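Local coordinates for protein myroilysin (Myroides profundi, PDB 5CZW) that is probably a zinc-dependent endopeptidase of the astacin (M12A) family of metzincins, kept latent by its propeptide and activated by a cysteine-switch mechanism, at residues Met145-Gln150 against Ala185-Thr190; Asp198-Met203 against Gly219-Leu224; Lys24-Lys29 against Gly98-Leu103. The protein carries 1 engineered substitution. One frame throughout, in Å; residues are numbered along the deposited sequence.

Contact 1 of 3, residues Met145-Gln150 against Ala185-Thr190; sequences MIHEHQ and ATYSTT. With ZN (zinc ion), chain B.
Both ring nitrogens of His-147 are in use: one binds zinc while the other donates a hydrogen bond to the phenol oxygen of Tyr-187. His-147 is the third histidine of the HExxHxxGxxH zinc motif of metzincins, and its NE2 sits 2.1 Å from the zinc ion; His-137, His-141 and Cys-23 complete the site. One atom round the ring past CE1, ND1 donates to Tyr-187 OH at 2.9 Å, nearly straight at 162° and close to the imidazole plane. The metal bond and this second bond together fix the rotation of the ring, so Tyr-187 acts as a second-shell partner of a zinc ligand. The same phenol oxygen is also hydrogen-bonded to Asp-25, two residues past the cysteine on the metal, and the tyrosine ring stacks with that of Tyr-205.

Further along the loop, His-149 meets the flank of the same tyrosine. With CG anti to the backbone N, chi1 169° carries the ring to Tyr-187, and chi2 turns one face to that ring's edge. The result is a T-shaped pair with planes 84° apart, and Tyr-187 CD1 comes within 3.9 Å of His-149 CG, off towards the rim of the imidazole. Thr-186 CG2 rests over the centre of one Tyr-187 face, 3.6 Å above its plane. The two loops run closest at Gln-150 and Thr-190, whose CA atoms are 4.8 Å apart. Thr-190 OG1 turns to the backbone N of His-151, and its neighbour Thr-189 points O at the imidazole edge, 3.3 Å from His-149 CD2. Beside it, Thr-190 CA approaches His-149 O at 3.2 Å in a CA-H...O contact.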
# COMPACT_ATOMS: atom_id res chain seq x y z
N MET A 145 4.10 5.47 7.26
CA MET A 145 2.80 6.02 7.50
C MET A 145 1.70 4.98 7.52
O MET A 145 1.78 4.06 6.81
CB MET A 145 2.50 7.06 6.45
CG MET A 145 3.36 8.31 6.74
SD MET A 145 2.95 9.73 5.79
CE MET A 145 1.52 10.34 6.66
N ILE A 146 0.71 5.19 8.38
CA ILE A 146 -0.46 4.34 8.45
C ILE A 146 -1.63 5.00 7.69
O ILE A 146 -1.54 6.15 7.27
CB ILE A 146 -0.76 4.01 9.93
CG1 ILE A 146 -1.22 5.28 10.64
CG2 ILE A 146 0.42 3.25 10.53
CD1 ILE A 146 -1.75 5.04 12.06
N HIS A 147 -2.73 4.25 7.55
CA HIS A 147 -3.88 4.82 7.02
C HIS A 147 -4.51 5.96 7.83
O HIS A 147 -4.67 5.87 9.04
CB HIS A 147 -4.95 3.75 6.86
CG HIS A 147 -4.71 2.85 5.68
ND1 HIS A 147 -4.82 1.48 5.76
CD2 HIS A 147 -4.22 3.09 4.43
CE1 HIS A 147 -4.48 0.93 4.61
NE2 HIS A 147 -4.21 1.89 3.79
N GLU A 148 -4.97 6.95 7.12
CA GLU A 148 -5.96 7.93 7.66
C GLU A 148 -7.35 7.43 7.35
O GLU A 148 -7.63 7.11 6.22
CB GLU A 148 -5.79 9.28 6.97
CG GLU A 148 -4.45 9.96 7.32
CD GLU A 148 -4.39 10.43 8.77
OE1 GLU A 148 -5.41 11.03 9.31
OE2 GLU A 148 -3.36 10.11 9.43
N HIS A 149 -8.18 7.26 8.37
CA HIS A 149 -9.55 6.75 8.15
C HIS A 149 -10.47 7.56 9.05
O HIS A 149 -10.32 7.54 10.23
CB HIS A 149 -9.62 5.31 8.50
CG HIS A 149 -11.00 4.79 8.54
ND1 HIS A 149 -11.77 4.66 7.41
CD2 HIS A 149 -11.75 4.35 9.57
CE1 HIS A 149 -12.97 4.19 7.75
NE2 HIS A 149 -12.96 3.98 9.06
N GLN A 150 -11.35 8.32 8.44
CA GLN A 150 -12.35 9.11 9.13
C GLN A 150 -13.54 8.22 9.09
O GLN A 150 -14.08 7.97 8.02
CB GLN A 150 -12.62 10.39 8.30
CG GLN A 150 -13.41 11.48 9.00
CD GLN A 150 -12.57 12.09 10.11
OE1 GLN A 150 -13.08 12.40 11.17
NE2 GLN A 150 -11.25 12.17 9.88
N ALA A 185 -12.65 -4.50 13.02
CA ALA A 185 -12.33 -3.88 14.32
C ALA A 185 -11.50 -2.62 14.07
O ALA A 185 -11.83 -1.53 14.56
CB ALA A 185 -11.55 -4.86 15.14
N THR A 186 -10.37 -2.79 13.34
CA THR A 186 -9.49 -1.67 13.04
C THR A 186 -10.22 -0.46 12.39
O THR A 186 -10.03 0.71 12.80
CB THR A 186 -8.38 -2.16 12.08
OG1 THR A 186 -7.66 -3.22 12.71
CG2 THR A 186 -7.48 -1.03 11.64
N TYR A 187 -11.06 -0.76 11.40
CA TYR A 187 -11.75 0.31 10.63
C TYR A 187 -13.21 0.59 11.12
O TYR A 187 -14.05 1.01 10.32
CB TYR A 187 -11.69 0.05 9.14
CG TYR A 187 -10.24 0.02 8.75
CD1 TYR A 187 -9.51 1.17 8.75
CD2 TYR A 187 -9.63 -1.14 8.38
CE1 TYR A 187 -8.14 1.19 8.45
CE2 TYR A 187 -8.27 -1.13 8.04
CZ TYR A 187 -7.57 0.03 8.01
OH TYR A 187 -6.19 -0.02 7.79
N SER A 188 -13.48 0.32 12.39
CA SER A 188 -14.78 0.67 12.99
C SER A 188 -14.69 1.98 13.74
O SER A 188 -15.67 2.48 14.31
CB SER A 188 -15.23 -0.42 13.92
OG SER A 188 -14.38 -0.43 15.04
N THR A 189 -13.50 2.58 13.76
CA THR A 189 -13.27 3.84 14.44
C THR A 189 -12.22 4.62 13.66
O THR A 189 -11.48 4.08 12.84
CB THR A 189 -12.84 3.58 15.91
OG1 THR A 189 -13.92 2.95 16.63
CG2 THR A 189 -12.46 4.84 16.63
N THR A 190 -12.22 5.93 13.86
CA THR A 190 -11.29 6.82 13.20
C THR A 190 -9.84 6.45 13.55
O THR A 190 -9.54 6.11 14.70
CB THR A 190 -11.63 8.29 13.57
OG1 THR A 190 -12.82 8.69 12.87
CG2 THR A 190 -10.43 9.26 13.24
ZN ZN B . -2.80 1.81 2.29

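Contact 2 of 3, residues Asp198-Met203 against Gly219-Leu224; sequences DTQSIM and GNNSVL
Asn-221 pushes its amide into the bend of a type I beta turn, Asp-198 to Ser-201, just ahead of Met-203 in what sequence and position mark as the Met-turn of metzincins. This is the tight part. Asn-221 ND2 gives its firmer bond to Ser-201 O, 2.8 Å away at 138°, reaching it from above the carbonyl plane, and a weak one to Thr-199 O at 3.0 Å. The carbonyl between these two is pressed against the same side chain, with Gln-200 O 3.1 Å from Asn-221 CB. Ile-202 packs next to it: with CG1 anti to its backbone N (chi1 -169°), CD1 reaches the opposite backbone, 3.6 Å from Asn-221 O, covering a carbonyl left without a polar partner, while CG2 meets Leu-224 CD2 at 4.0 Å.

The other side is looser. Thr-199 and Gln-200 lie exposed at the edge of the contact, and Gln-200 OE1 stays 3.9 Å from Asn-221 OD1, the two amide planes almost perpendicular. With an alanine in place of Asn-221, the carbonyls of Thr-199 and Ser-201 would probably lose the donor they share from across the contact, leaving the turn less firmly held.

Asp-228 takes Ser-201 OG and Ile-202 N, and Ile-202 O bonds to His-137 ND1. A chain of polar bonds through the turn backbone thus ends on a zinc ligand, consistent with the Met-turn orienting that imidazole.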
# COMPACT_ATOMS: atom_id res chain seq x y z
N ASP A 198 -7.14 15.42 7.96
CA ASP A 198 -6.72 16.00 6.71
C ASP A 198 -7.44 15.18 5.69
O ASP A 198 -7.00 14.06 5.32
CB ASP A 198 -5.20 15.86 6.61
CG ASP A 198 -4.68 16.25 5.27
OD1 ASP A 198 -5.38 16.98 4.52
OD2 ASP A 198 -3.55 15.81 4.97
N THR A 199 -8.58 15.74 5.27
CA THR A 199 -9.43 15.09 4.28
C THR A 199 -8.67 14.81 3.00
O THR A 199 -9.05 13.96 2.25
CB THR A 199 -10.71 15.91 3.94
OG1 THR A 199 -10.40 17.13 3.24
CG2 THR A 199 -11.48 16.20 5.19
N GLN A 200 -7.56 15.50 2.83
CA GLN A 200 -6.80 15.52 1.63
C GLN A 200 -5.62 14.54 1.58
O GLN A 200 -4.95 14.49 0.56
CB GLN A 200 -6.21 16.92 1.50
CG GLN A 200 -7.29 17.95 1.18
CD GLN A 200 -7.31 18.31 -0.30
OE1 GLN A 200 -7.99 17.66 -1.12
NE2 GLN A 200 -6.55 19.38 -0.66
N SER A 201 -5.32 13.89 2.70
CA SER A 201 -4.14 13.07 2.81
C SER A 201 -4.09 11.97 1.77
O SER A 201 -5.09 11.30 1.46
CB SER A 201 -3.97 12.48 4.19
OG SER A 201 -2.77 11.67 4.25
N ILE A 202 -2.90 11.77 1.22
CA ILE A 202 -2.70 10.70 0.28
C ILE A 202 -2.88 9.34 1.02
O ILE A 202 -3.13 8.37 0.38
CB ILE A 202 -1.28 10.81 -0.30
CG1 ILE A 202 -1.11 9.91 -1.45
CG2 ILE A 202 -0.26 10.45 0.77
CD1 ILE A 202 -1.69 10.42 -2.71
N MET A 203 -2.77 9.38 2.36
CA MET A 203 -2.86 8.18 3.20
C MET A 203 -4.28 7.72 3.54
O MET A 203 -4.47 6.74 4.25
CB MET A 203 -1.91 8.24 4.43
CG MET A 203 -0.41 8.31 4.12
SD MET A 203 0.15 7.23 2.80
CE MET A 203 -0.10 5.60 3.54
N GLY A 219 -12.92 7.29 -1.35
CA GLY A 219 -11.72 7.47 -2.10
C GLY A 219 -10.64 8.31 -1.48
O GLY A 219 -10.78 9.01 -0.48
N ASN A 220 -9.54 8.22 -2.18
CA ASN A 220 -8.24 8.71 -1.95
C ASN A 220 -7.98 9.95 -2.75
O ASN A 220 -8.36 10.05 -3.85
CB ASN A 220 -7.35 7.63 -2.66
CG ASN A 220 -6.23 7.12 -1.84
OD1 ASN A 220 -5.19 7.74 -1.70
ND2 ASN A 220 -6.39 5.90 -1.39
N ASN A 221 -7.28 10.85 -2.17
CA ASN A 221 -6.80 11.99 -2.82
C ASN A 221 -5.62 11.43 -3.69
O ASN A 221 -5.17 10.35 -3.43
CB ASN A 221 -6.39 12.89 -1.68
CG ASN A 221 -7.52 13.01 -0.60
OD1 ASN A 221 -8.38 13.83 -0.78
ND2 ASN A 221 -7.57 12.11 0.42
N SER A 222 -5.15 12.13 -4.72
CA SER A 222 -4.09 11.56 -5.57
C SER A 222 -2.72 12.21 -5.60
O SER A 222 -1.84 11.79 -6.30
CB SER A 222 -4.65 11.35 -6.96
OG SER A 222 -4.94 12.61 -7.51
N VAL A 223 -2.55 13.20 -4.77
CA VAL A 223 -1.31 13.99 -4.62
C VAL A 223 -1.04 14.22 -3.12
O VAL A 223 -1.97 14.06 -2.28
CB VAL A 223 -1.40 15.36 -5.34
CG1 VAL A 223 -1.66 15.18 -6.83
CG2 VAL A 223 -2.48 16.20 -4.67
N LEU A 224 0.20 14.59 -2.79
CA LEU A 224 0.59 14.88 -1.43
C LEU A 224 -0.20 16.13 -0.93
O LEU A 224 -0.30 17.12 -1.68
CB LEU A 224 2.10 15.13 -1.38
CG LEU A 224 2.90 13.85 -1.54
CD1 LEU A 224 4.39 14.05 -1.76
CD2 LEU A 224 2.68 12.95 -0.31

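Contact 3 of 3, residues Lys24-Lys29 against Gly98-Leu103; sequences KDVYPK and GSYSYL
The propeptide residues just after the zinc-bound switch cysteine, Lys-24 to Lys-29, lie along strand 100-101, the outermost strand at one end of the mixed sheet. The two segments run in roughly the same direction, 48° apart; in metzincins this edge strand generally takes substrate the other way round, so the pose is consistent with a latent propeptide.

One direct backbone bond joins them, Lys-24 N to Ser-99 O at 2.9 Å. From there the segments drift apart and water fills the rungs: water 1 bridges Lys-24 O and Ser-101 N, water 2 bridges Val-26 N and Ser-101 O, and water 3 bridges Val-26 O and Leu-103 N. Val-26 fits between two tyrosines. Its CG1 lies anti to the carbonyl carbon (chi1 -71°) and rests on Tyr-100, 3.8 Å from Tyr-100 CG, while CG2 sits over one face of Tyr-102, 3.7 Å from the ring centroid and 18° off the normal, a CH-pi contact. At the rim of the same ring Tyr-102 CE1 comes 3.5 Å from Tyr-27 C, and Pro-28 CD lies 4.0 Å from Tyr-102 CD1.

The extended Lys-24 chain passes Gly-98, where a CB would collide with its CE; its NZ bonds to Ala-97 O and its ammonium group makes a cation-pi contact with Tyr-166. Tyr-100 OH is hydrogen-bonded to Glu-115. At the far end a single water ties three groups together: water 4 is 2.7 Å from Tyr-102 OH, and it also bonds Tyr-27 O and Lys-29 NZ.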
# COMPACT_ATOMS: atom_id res chain seq x y z
N LYS A 24 -4.36 -3.31 1.00
CA LYS A 24 -4.38 -4.26 2.07
C LYS A 24 -3.35 -3.95 3.13
O LYS A 24 -2.16 -3.85 2.78
CB LYS A 24 -4.16 -5.65 1.48
CG LYS A 24 -5.26 -6.15 0.53
CD LYS A 24 -4.81 -7.57 0.08
CE LYS A 24 -5.92 -8.19 -0.73
NZ LYS A 24 -5.51 -9.45 -1.31
N ASP A 25 -3.69 -3.85 4.39
CA ASP A 25 -2.71 -3.95 5.47
C ASP A 25 -2.07 -5.34 5.45
O ASP A 25 -2.73 -6.37 5.26
CB ASP A 25 -3.34 -3.74 6.84
CG ASP A 25 -4.07 -2.43 6.95
OD1 ASP A 25 -3.61 -1.40 6.42
OD2 ASP A 25 -5.03 -2.36 7.72
N VAL A 26 -0.77 -5.37 5.60
CA VAL A 26 -0.04 -6.60 5.67
C VAL A 26 0.92 -6.60 6.85
O VAL A 26 1.49 -5.61 7.17
CB VAL A 26 0.78 -6.87 4.38
CG1 VAL A 26 -0.19 -7.21 3.25
CG2 VAL A 26 1.74 -5.71 4.04
N TYR A 27 1.10 -7.74 7.46
CA TYR A 27 1.94 -7.88 8.61
C TYR A 27 3.01 -8.98 8.46
O TYR A 27 2.73 -10.00 7.97
CB TYR A 27 1.05 -8.22 9.80
CG TYR A 27 0.05 -7.10 9.94
CD1 TYR A 27 0.49 -5.87 10.28
CD2 TYR A 27 -1.23 -7.26 9.66
CE1 TYR A 27 -0.37 -4.82 10.38
CE2 TYR A 27 -2.10 -6.22 9.76
CZ TYR A 27 -1.62 -5.01 10.09
OH TYR A 27 -2.37 -3.94 10.24
N PRO A 28 4.29 -8.62 8.95
CA PRO A 28 5.33 -9.67 8.81
C PRO A 28 4.93 -10.94 9.58
O PRO A 28 4.30 -10.87 10.62
CB PRO A 28 6.56 -9.02 9.44
CG PRO A 28 6.28 -7.55 9.47
CD PRO A 28 4.81 -7.42 9.61
N LYS A 29 5.27 -12.12 9.07
CA LYS A 29 4.94 -13.32 9.88
C LYS A 29 5.56 -13.25 11.32
O LYS A 29 6.77 -13.39 11.50
CB LYS A 29 5.38 -14.60 9.18
CG LYS A 29 4.92 -14.78 7.75
CD LYS A 29 3.44 -14.49 7.56
CE LYS A 29 2.97 -14.82 6.14
NZ LYS A 29 3.45 -13.89 5.06
N GLY A 98 -4.30 -7.25 -4.71
CA GLY A 98 -4.37 -5.98 -4.02
C GLY A 98 -3.07 -5.24 -4.06
O GLY A 98 -2.12 -5.68 -4.62
N SER A 99 -3.04 -4.03 -3.53
CA SER A 99 -1.77 -3.30 -3.43
C SER A 99 -1.52 -3.13 -1.97
O SER A 99 -2.46 -3.04 -1.15
CB SER A 99 -1.88 -1.90 -4.11
OG SER A 99 -2.09 -1.96 -5.51
N TYR A 100 -0.24 -3.08 -1.60
CA TYR A 100 0.17 -3.13 -0.21
C TYR A 100 1.62 -2.85 -0.05
O TYR A 100 2.39 -3.06 -1.00
CB TYR A 100 -0.15 -4.56 0.41
CG TYR A 100 0.29 -5.82 -0.29
CD1 TYR A 100 1.58 -6.32 -0.17
CD2 TYR A 100 -0.57 -6.45 -1.16
CE1 TYR A 100 1.95 -7.44 -0.83
CE2 TYR A 100 -0.21 -7.60 -1.83
CZ TYR A 100 1.04 -8.08 -1.70
OH TYR A 100 1.50 -9.22 -2.35
N SER A 101 2.00 -2.53 1.19
CA SER A 101 3.43 -2.46 1.61
C SER A 101 3.50 -2.71 3.11
O SER A 101 2.64 -2.24 3.88
CB SER A 101 4.05 -1.09 1.34
OG SER A 101 5.39 -1.00 1.75
N TYR A 102 4.55 -3.40 3.52
CA TYR A 102 4.88 -3.40 4.93
C TYR A 102 5.21 -2.02 5.37
O TYR A 102 5.57 -1.15 4.59
CB TYR A 102 6.00 -4.44 5.24
CG TYR A 102 5.58 -5.84 4.88
CD1 TYR A 102 4.74 -6.57 5.75
CD2 TYR A 102 5.95 -6.44 3.66
CE1 TYR A 102 4.30 -7.80 5.40
CE2 TYR A 102 5.45 -7.67 3.30
CZ TYR A 102 4.70 -8.38 4.22
OH TYR A 102 4.23 -9.63 3.90
N LEU A 103 5.09 -1.77 6.66
CA LEU A 103 5.33 -0.45 7.18
C LEU A 103 6.76 -0.10 7.54
O LEU A 103 7.31 -0.66 8.43
CB LEU A 103 4.54 -0.25 8.45
CG LEU A 103 3.04 -0.36 8.28
CD1 LEU A 103 2.32 -0.07 9.58
CD2 LEU A 103 2.54 0.63 7.24
O HOH W 1 -0.44 -1.63 2.85
O HOH W 2 0.68 -2.72 5.79
O HOH W 3 4.11 -4.02 8.29
O HOH W 4 3.81 -11.35 5.88

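Contact 3 closes first along the chain, then contact 1, then contact 2, and all three gather round the zinc and helix 128-143, which supplies His-137 and His-141. Contact 3 lies on the sheet side of the cleft; contacts 1 and 2 lie in the loops that follow helix 128-143 along the chain. Centres of contacts 1 and 2 are about 14 Å apart, 1 and 3 about 15 Å, 2 and 3 about 19 Å with no touch. Contact 1 therefore sits between them: Glu-148 N probably bonds Met-203 O at 2.9 Å, and Met-145 O packs 3.5 Å from Leu-103 CD2. With Asp-25 also reaching contact 1, the propeptide spans the cleft, consistent with latency.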